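Local atomic coordinates of phenylalanyl-tRNA synthetase beta chain (Pyrococcus horikoshii, PDB entry 2CXI), a protein that forms the beta subunit of the tetrameric enzyme that charges tRNA(Phe) with phenylalanine at the expense of ATP, here as its N-terminal fragment. Residues P80-K85 and M250-A255; T54-L59 and A66-W71. All coordinates share one frame; numbering follows the deposited sequence.

Interaction 1: P80-K85 and M250-A255; sequences PKYEVK and MVTALA
A small apolar contact, Y82 against T252 and A255, joins the linker that runs into strand 84-93 to the C-terminal turns of helix 240-255. T252 lies across one face of the Y82 ring, its CB toward the phenol end, 3.7 Å from Y82 CZ, and its CG2 over the centre of the face as a CH-pi contact, 3.7 Å from the ring centroid and 11° off the normal. From the edge, near the plane of the ring, comes A255, whose CB is 3.9 Å from CE1 of Y82. In T252 the methyl stands opposite the carbonyl carbon, while the hydroxyl (chi1 59°) turns back along its own helix to bond the carbonyl O of N248, leaving the apolar branch to the tyrosine. Around the pair, R67 and F328 touch both Y82 and T252, and L278 also packs on Y82. Without the ring, as with an alanine here, the T252 methyl would probably lose its aromatic cover and a gap would open beside A255. The contact thus packs an incoming linker on a helix within the B3/4 region, beside the mixed sheet in which strands 84-93 and 260-267 pair in parallel.

Interaction 2: T54-L59 and A66-W71; sequences TNRPDL and ARQIKW
The 3-10 turn 57-59, closed by a bond from L59 N to R56 O, lies beside helix 62-72, with L59 and Q68 the nearest pair at 8.0 Å between CA atoms. From this turn D58 and R56 reach R67 and Q68 on the helix. R56 first holds D58 side-on with two nitrogens, NE to OD2 and NH2 to OD1, both 2.9 Å and nearly straight (163° and 170°). Both carboxylate oxygens are met on their syn sides, close to the guanidinium plane, which fixes the two flat groups against each other. D58 can turn back to R56 because its CG sits between the backbone N and the carbonyl carbon (chi1 72°).

R67 reaches the same carboxylate from the helix, its NH2 3.8 Å from D58 OD1 in a long salt bridge that completes a three-residue network. Water 2 bridges the same groups: it donates to D58 OD1 and accepts from R67 NE at 2.9 Å, and more weakly from Q68 NE2. The Q68 carboxamide comes toward R56 from the opposite direction, its plane steeply inclined to the guanidinium, and brings OE1 to 2.9 Å from R56 NH2. Water 1 accepts from R56 NH1. D58 faces both R56 and R67 and probably offsets part of their positive charge, while R329 brings a further like charge near R56. R67 in addition makes a cation-pi contact with F328, and R56 packs on M311. The side chains of D331 and D341, predicted magnesium ligands shared with the alpha subunit, lie about 4 and 5 Å from that of R56, so this buried, water-bridged salt-bridge network borders the predicted metal site.

Overall arrangement
Interaction 2 closes within the N-terminal part of the chain, and the chain then runs from helix 62-72 into the linker of interaction 1, which meets helix 240-255 across 165 residues of sequence. Their centres are 14 Å apart, and helix 62-72 joins them directly: R67 CD packs 3.6 Å from Y82 OH, R67 NH1 lies 3.6 Å from T252 OG1, and P80 CB rests 3.7 Å from W71 CH2. R67 therefore links the two: its NE and NH2 serve the network, while CD packs on the Y82 hydroxyl and NH1 lies by T252. F328 touches Y82, T252, D58 and R67. Interaction 2 lies beside the predicted magnesium site; interaction 1 lies away from it.

Interaction 1: P80-K85 and M250-A255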
# COMPACT_ATOMS: atom_id res chain seq x y z
N PRO A 80 38.73 2.48 0.95
CA PRO A 80 37.76 3.47 0.46
C PRO A 80 36.43 3.27 1.17
O PRO A 80 35.98 2.15 1.33
CB PRO A 80 37.62 3.17 -1.04
CG PRO A 80 38.20 1.83 -1.24
CD PRO A 80 39.12 1.53 -0.10
N LYS A 81 35.83 4.37 1.59
CA LYS A 81 34.63 4.34 2.43
C LYS A 81 33.41 4.54 1.55
O LYS A 81 33.39 5.47 0.77
CB LYS A 81 34.70 5.49 3.45
CG LYS A 81 35.95 5.50 4.33
CD LYS A 81 36.23 4.12 4.97
CE LYS A 81 37.29 4.23 6.07
NZ LYS A 81 38.42 3.30 5.84
N TYR A 82 32.42 3.66 1.67
CA TYR A 82 31.17 3.78 0.90
C TYR A 82 29.93 3.74 1.80
O TYR A 82 29.68 2.73 2.44
CB TYR A 82 31.09 2.64 -0.11
CG TYR A 82 32.19 2.69 -1.14
CD1 TYR A 82 32.14 3.61 -2.20
CD2 TYR A 82 33.26 1.82 -1.07
CE1 TYR A 82 33.16 3.68 -3.12
CE2 TYR A 82 34.28 1.86 -2.01
CZ TYR A 82 34.23 2.79 -3.00
OH TYR A 82 35.26 2.82 -3.91
N GLU A 83 29.16 4.82 1.87
CA GLU A 83 27.95 4.77 2.69
C GLU A 83 26.78 4.24 1.83
O GLU A 83 26.60 4.64 0.68
CB GLU A 83 27.66 6.15 3.25
CG GLU A 83 26.43 6.28 4.11
CD GLU A 83 25.89 7.69 4.04
OE1 GLU A 83 26.51 8.59 4.63
OE2 GLU A 83 24.86 7.90 3.38
N VAL A 84 26.01 3.31 2.37
CA VAL A 84 24.87 2.81 1.63
C VAL A 84 23.69 3.07 2.54
O VAL A 84 23.70 2.67 3.71
CB VAL A 84 25.01 1.30 1.29
CG1 VAL A 84 23.71 0.74 0.64
CG2 VAL A 84 26.19 1.10 0.35
N LYS A 85 22.69 3.78 2.03
CA LYS A 85 21.44 3.94 2.79
C LYS A 85 20.31 3.17 2.11
O LYS A 85 20.28 3.09 0.90
CB LYS A 85 21.09 5.42 2.86
CG LYS A 85 22.11 6.19 3.66
CD LYS A 85 21.50 7.38 4.33
CE LYS A 85 21.89 8.66 3.66
NZ LYS A 85 21.67 9.81 4.59
N MSE A 250 29.94 -1.52 -10.43
CA MSE A 250 29.08 -0.46 -11.03
C MSE A 250 28.80 0.67 -10.04
O MSE A 250 28.95 1.84 -10.38
CB MSE A 250 27.72 -1.01 -11.52
CG MSE A 250 27.78 -1.95 -12.72
SE MSE A 250 28.57 -1.08 -14.39
CE MSE A 250 27.79 0.65 -14.29
N VAL A 251 28.31 0.32 -8.84
CA VAL A 251 27.93 1.37 -7.89
C VAL A 251 29.12 2.14 -7.29
O VAL A 251 28.99 3.32 -7.00
CB VAL A 251 27.01 0.83 -6.72
CG1 VAL A 251 25.78 0.09 -7.28
CG2 VAL A 251 27.77 -0.09 -5.76
N THR A 252 30.26 1.47 -7.07
CA THR A 252 31.43 2.19 -6.59
C THR A 252 32.04 3.07 -7.67
O THR A 252 32.56 4.14 -7.36
CB THR A 252 32.49 1.28 -5.92
OG1 THR A 252 32.94 0.28 -6.84
CG2 THR A 252 31.86 0.47 -4.71
N ALA A 253 31.94 2.67 -8.94
CA ALA A 253 32.36 3.58 -10.00
C ALA A 253 31.52 4.88 -9.96
O ALA A 253 32.05 5.99 -10.04
CB ALA A 253 32.27 2.90 -11.36
N LEU A 254 30.20 4.73 -9.82
CA LEU A 254 29.29 5.88 -9.72
C LEU A 254 29.47 6.70 -8.45
O LEU A 254 29.36 7.94 -8.47
CB LEU A 254 27.82 5.43 -9.94
CG LEU A 254 27.45 4.90 -11.33
CD1 LEU A 254 25.98 4.44 -11.41
CD2 LEU A 254 27.78 5.92 -12.45
N ALA A 255 29.84 6.06 -7.34
CA ALA A 255 30.22 6.80 -6.13
C ALA A 255 31.41 7.76 -6.38
O ALA A 255 31.49 8.85 -5.79
CB ALA A 255 30.50 5.87 -4.98

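Interaction 2: T54-L59 and A66-W71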
# COMPACT_ATOMS: atom_id res chain seq x y z
N THR A 54 42.96 -9.28 -15.70
CA THR A 54 41.72 -9.92 -16.19
C THR A 54 40.72 -10.34 -15.07
O THR A 54 39.57 -10.74 -15.35
CB THR A 54 42.11 -11.12 -17.04
OG1 THR A 54 40.93 -11.87 -17.37
CG2 THR A 54 42.96 -12.13 -16.20
N ASN A 55 41.17 -10.25 -13.83
CA ASN A 55 40.39 -10.64 -12.65
C ASN A 55 39.89 -9.44 -11.83
O ASN A 55 39.29 -9.62 -10.77
CB ASN A 55 41.25 -11.54 -11.76
CG ASN A 55 41.57 -12.84 -12.43
OD1 ASN A 55 42.74 -13.22 -12.59
ND2 ASN A 55 40.53 -13.53 -12.90
N ARG A 56 40.16 -8.23 -12.33
CA ARG A 56 39.78 -7.01 -11.62
C ARG A 56 38.92 -6.06 -12.51
O ARG A 56 39.42 -5.06 -13.04
CB ARG A 56 41.04 -6.31 -11.04
CG ARG A 56 41.42 -6.84 -9.62
CD ARG A 56 42.46 -6.07 -8.90
NE ARG A 56 41.95 -4.78 -8.48
CZ ARG A 56 42.56 -3.97 -7.63
NH1 ARG A 56 43.74 -4.31 -7.10
NH2 ARG A 56 41.99 -2.79 -7.31
N PRO A 57 37.62 -6.38 -12.64
CA PRO A 57 36.67 -5.51 -13.35
C PRO A 57 36.65 -4.06 -12.79
O PRO A 57 36.34 -3.14 -13.52
CB PRO A 57 35.29 -6.19 -13.15
CG PRO A 57 35.60 -7.59 -12.69
CD PRO A 57 36.99 -7.64 -12.15
N ASP A 58 37.01 -3.88 -11.52
CA ASP A 58 37.04 -2.57 -10.91
C ASP A 58 38.00 -1.65 -11.65
O ASP A 58 37.83 -0.45 -11.62
CB ASP A 58 37.35 -2.62 -9.40
CG ASP A 58 38.79 -2.96 -9.07
OD1 ASP A 58 39.59 -2.05 -8.75
OD2 ASP A 58 39.23 -4.11 -9.08
N LEU A 59 38.98 -2.25 -12.37
CA LEU A 59 40.03 -1.49 -13.02
C LEU A 59 39.72 -1.20 -14.45
O LEU A 59 40.60 -0.70 -15.16
CB LEU A 59 41.38 -2.25 -12.93
CG LEU A 59 42.35 -1.96 -11.78
CD1 LEU A 59 41.73 -1.20 -10.64
CD2 LEU A 59 43.15 -3.17 -11.24
N ALA A 66 41.29 6.11 -12.01
CA ALA A 66 41.51 7.32 -11.23
C ALA A 66 41.61 6.96 -9.77
O ALA A 66 42.41 7.52 -9.04
CB ALA A 66 40.35 8.29 -11.46
N ARG A 67 40.79 6.02 -9.33
CA ARG A 67 40.79 5.63 -7.92
C ARG A 67 42.17 5.04 -7.58
O ARG A 67 42.81 5.48 -6.64
CB ARG A 67 39.65 4.62 -7.66
CG ARG A 67 39.36 4.25 -6.18
CD ARG A 67 38.00 3.54 -6.09
NE ARG A 67 38.01 2.37 -6.97
CZ ARG A 67 36.96 1.88 -7.62
NH1 ARG A 67 35.74 2.41 -7.51
NH2 ARG A 67 37.16 0.81 -8.38
N GLN A 68 42.65 4.10 -8.39
CA GLN A 68 43.97 3.54 -8.16
C GLN A 68 45.06 4.58 -8.12
O GLN A 68 45.93 4.55 -7.24
CB GLN A 68 44.38 2.58 -9.26
CG GLN A 68 44.73 1.30 -8.70
CD GLN A 68 43.45 0.59 -8.67
OE1 GLN A 68 43.15 -0.18 -7.76
NE2 GLN A 68 42.63 0.90 -9.68
N ILE A 69 45.04 5.46 -9.11
CA ILE A 69 46.04 6.53 -9.17
C ILE A 69 45.97 7.43 -7.93
O ILE A 69 47.01 7.84 -7.41
CB ILE A 69 45.92 7.30 -10.50
CG1 ILE A 69 46.31 6.37 -11.64
CG2 ILE A 69 46.81 8.59 -10.51
CD1 ILE A 69 45.89 6.92 -13.04
N LYS A 70 44.77 7.77 -7.47
CA LYS A 70 44.65 8.60 -6.26
C LYS A 70 45.35 7.93 -5.07
O LYS A 70 46.05 8.60 -4.29
CB LYS A 70 43.17 8.91 -5.90
CG LYS A 70 42.57 10.06 -6.78
CD LYS A 70 41.21 10.52 -6.27
CE LYS A 70 40.14 9.48 -6.53
NZ LYS A 70 38.77 10.15 -6.34
N TRP A 71 45.16 6.62 -4.91
CA TRP A 71 45.83 5.86 -3.85
C TRP A 71 47.34 5.76 -4.08
O TRP A 71 48.15 5.97 -3.15
CB TRP A 71 45.18 4.46 -3.72
CG TRP A 71 44.21 4.37 -2.57
CD1 TRP A 71 44.44 3.80 -1.37
CD2 TRP A 71 42.86 4.88 -2.54
NE1 TRP A 71 43.31 3.91 -0.57
CE2 TRP A 71 42.33 4.56 -1.27
CE3 TRP A 71 42.05 5.57 -3.46
CZ2 TRP A 71 41.02 4.94 -0.88
CZ3 TRP A 71 40.74 5.93 -3.08
CH2 TRP A 71 40.24 5.61 -1.80
O HOH W 1 44.37 -2.15 -5.20
O HOH W 2 40.12 0.88 -8.22